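Local coordinates for protein exotoxin 3 (Staphylococcus aureus, PDB 2Z8L) that binds the sialylated glycan sialyl Lewis X as a staphylococcal superantigen-like toxin built from an OB-fold and a beta-grasp domain, at residues Asn155-Leu158 / Tyr159-Phe162. Residues are numbered along the deposited sequence; the frame is centred on the assembly and turned at random.
Sequences NFDL and YKKF. Unlike the reference sequence in segment 155-158: N155 (reference Asp).
D157 and K160 are joined twice, once through side chains and once through the backbone. The side-chain link is a salt bridge in which K160 NZ is modelled 2.4 Å from D157 OD1; that length is too short to be trusted and leaves the detailed geometry doubtful, while D157 OD2 stands well back from the amine. K160 reaches the carboxylate because its chain runs extended beyond CG, passing beside D157 CB on the way. The backbone link is the hydrogen bond from K160 N to D157 O, 3.1 Å long and nearly straight at the hydrogen (161°), although the donor sits well above the carbonyl plane. A water also donates to D157 O at 2.8 Å and accepts a weak bond from K161 N, giving this carbonyl oxygen two donors.

The i to i+3 bond closes a type II beta turn from D157 to K160, with L158 and Y159 at its corners; Y159 has the positive phi expected at the third position of such a turn. In the beta-grasp domain this turn follows helix 141-155 and lies early in the connection to strand 167-172.

On the buried side the two corner side chains run off together toward the protein interior. L158 CG sits over the centre of the Y159 ring in a CH-pi contact, 7° off the ring normal. Its chi1 of -175° turns CG away from its own N and beside its carbonyl carbon, on the side of that ring. L158 CD2 extends over the same face to 3.7 Å from Y159 CE2. L158 also packs on L152 and I153 of the helix. Y159 touches I153 as well as L21 and R22 of helix 18-25, and its OH is hydrogen-bonded to L182 O and R149 NH1.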
ATOM      1  N   ASN A 155      15.918  -5.876  -4.151  1.00 14.15           N
ATOM      2  CA  ASN A 155      16.441  -6.291  -5.463  1.00 15.41           C
ATOM      3  C   ASN A 155      17.195  -5.221  -6.260  1.00 15.15           C
ATOM      4  O   ASN A 155      17.957  -5.558  -7.166  1.00 15.47           O
ATOM      5  CB  ASN A 155      15.310  -6.846  -6.295  1.00 15.72           C
ATOM      6  CG  ASN A 155      14.668  -8.045  -5.661  1.00 18.55           C
ATOM      7  OD1 ASN A 155      13.577  -7.965  -5.082  1.00 22.21           O
ATOM      8  ND2 ASN A 155      15.342  -9.171  -5.764  1.00 18.66           N
ATOM      9  N   PHE A 156      16.948  -3.945  -5.976  1.00 14.32           N
ATOM     10  CA  PHE A 156      17.508  -2.864  -6.752  1.00 14.81           C
ATOM     11  C   PHE A 156      18.177  -1.793  -5.907  1.00 15.55           C
ATOM     12  O   PHE A 156      18.359  -0.656  -6.354  1.00 16.90           O
ATOM     13  CB  PHE A 156      16.454  -2.283  -7.709  1.00 15.97           C
ATOM     14  CG  PHE A 156      16.072  -3.235  -8.784  1.00 15.54           C
ATOM     15  CD1 PHE A 156      16.856  -3.336  -9.946  1.00 18.31           C
ATOM     16  CD2 PHE A 156      15.015  -4.090  -8.628  1.00 17.16           C
ATOM     17  CE1 PHE A 156      16.532  -4.261 -10.922  1.00 20.39           C
ATOM     18  CE2 PHE A 156      14.680  -4.999  -9.618  1.00 18.88           C
ATOM     19  CZ  PHE A 156      15.442  -5.089 -10.748  1.00 17.82           C
ATOM     20  N   ASP A 157      18.563  -2.148  -4.680  1.00 14.75           N
ATOM     21  CA  ASP A 157      19.391  -1.286  -3.873  1.00 15.19           C
ATOM     22  C   ASP A 157      18.730   0.065  -3.553  1.00 14.13           C
ATOM     23  O   ASP A 157      19.413   1.042  -3.287  1.00 15.37           O
ATOM     24  CB  ASP A 157      20.744  -1.026  -4.554  1.00 16.45           C
ATOM     25  CG  ASP A 157      21.625  -2.279  -4.668  1.00 22.63           C
ATOM     26  OD1 ASP A 157      21.555  -3.160  -3.773  1.00 30.46           O
ATOM     27  OD2 ASP A 157      22.441  -2.340  -5.624  1.00 32.12           O
ATOM     28  N   LEU A 158      17.407   0.125  -3.531  1.00 12.53           N
ATOM     29  CA  LEU A 158      16.771   1.335  -3.007  1.00 12.35           C
ATOM     30  C   LEU A 158      17.223   1.632  -1.559  1.00 12.46           C
ATOM     31  O   LEU A 158      17.238   0.743  -0.697  1.00 14.88           O
ATOM     32  CB  LEU A 158      15.250   1.226  -3.075  1.00 11.25           C
ATOM     33  CG  LEU A 158      14.478   2.482  -2.670  1.00 12.99           C
ATOM     34  CD1 LEU A 158      14.683   3.715  -3.530  1.00 13.62           C
ATOM     35  CD2 LEU A 158      13.030   2.152  -2.633  1.00 11.80           C
ATOM     36  N   TYR A 159      17.577   2.887  -1.328  1.00 13.21           N
ATOM     37  CA  TYR A 159      18.044   3.439  -0.049  1.00 13.51           C
ATOM     38  C   TYR A 159      19.465   3.037   0.308  1.00 14.53           C
ATOM     39  O   TYR A 159      19.885   3.270   1.428  1.00 15.81           O
ATOM     40  CB  TYR A 159      17.070   3.210   1.107  1.00 13.01           C
ATOM     41  CG  TYR A 159      15.680   3.737   0.824  1.00 13.31           C
ATOM     42  CD1 TYR A 159      15.483   5.031   0.320  1.00 14.60           C
ATOM     43  CD2 TYR A 159      14.567   2.957   1.064  1.00 13.58           C
ATOM     44  CE1 TYR A 159      14.161   5.499   0.038  1.00 15.11           C
ATOM     45  CE2 TYR A 159      13.268   3.409   0.800  1.00 12.79           C
ATOM     46  CZ  TYR A 159      13.079   4.698   0.315  1.00 14.32           C
ATOM     47  OH  TYR A 159      11.850   5.236   0.026  1.00 13.89           O
ATOM     48  N   LYS A 160      20.232   2.519  -0.648  1.00 14.90           N
ATOM     49  CA  LYS A 160      21.678   2.376  -0.417  1.00 16.55           C
ATOM     50  C   LYS A 160      22.402   3.699  -0.753  1.00 16.43           C
ATOM     51  O   LYS A 160      23.568   3.959  -0.326  1.00 17.85           O
ATOM     52  CB  LYS A 160      22.213   1.214  -1.218  1.00 17.50           C
ATOM     53  CG  LYS A 160      21.746  -0.135  -0.674  1.00 21.52           C
ATOM     54  CD  LYS A 160      22.655  -1.281  -1.115  1.00 22.10           C
ATOM     55  CE  LYS A 160      22.005  -2.659  -0.942  1.00 25.79           C
ATOM     56  NZ  LYS A 160      22.783  -3.683  -1.720  1.00 28.39           N
ATOM     57  N   LYS A 161      21.734   4.520  -1.542  1.00 16.97           N
ATOM     58  CA  LYS A 161      22.107   5.878  -1.825  1.00 17.01           C
ATOM     59  C   LYS A 161      20.926   6.740  -1.430  1.00 16.46           C
ATOM     60  O   LYS A 161      19.802   6.247  -1.384  1.00 15.02           O
ATOM     61  CB  LYS A 161      22.398   6.047  -3.320  1.00 17.88           C
ATOM     62  CG  LYS A 161      23.659   5.338  -3.779  1.00 19.93           C
ATOM     63  CD  LYS A 161      24.053   5.763  -5.189  1.00 22.05           C
ATOM     64  CE  LYS A 161      25.317   5.034  -5.690  1.00 25.22           C
ATOM     65  NZ  LYS A 161      26.477   5.168  -4.808  1.00 29.93           N
ATOM     66  N   PHE A 162      21.180   8.020  -1.182  1.00 15.69           N
ATOM     67  CA  PHE A 162      20.099   8.947  -0.893  1.00 15.21           C
ATOM     68  C   PHE A 162      19.197   9.067  -2.121  1.00 14.83           C
ATOM     69  O   PHE A 162      19.692   9.198  -3.243  1.00 15.02           O
ATOM     70  CB  PHE A 162      20.624  10.310  -0.468  1.00 15.88           C
ATOM     71  CG  PHE A 162      21.024  10.339   0.974  1.00 16.71           C
ATOM     72  CD1 PHE A 162      20.112  10.714   1.933  1.00 17.70           C
ATOM     73  CD2 PHE A 162      22.243   9.886   1.364  1.00 19.12           C
ATOM     74  CE1 PHE A 162      20.463  10.695   3.283  1.00 18.83           C
ATOM     75  CE2 PHE A 162      22.616   9.893   2.707  1.00 18.92           C
ATOM     76  CZ  PHE A 162      21.715  10.276   3.646  1.00 18.06           C
TER
HETATM   77  O   HOH W   1      20.145   3.503  -4.299  1.00 43.35           O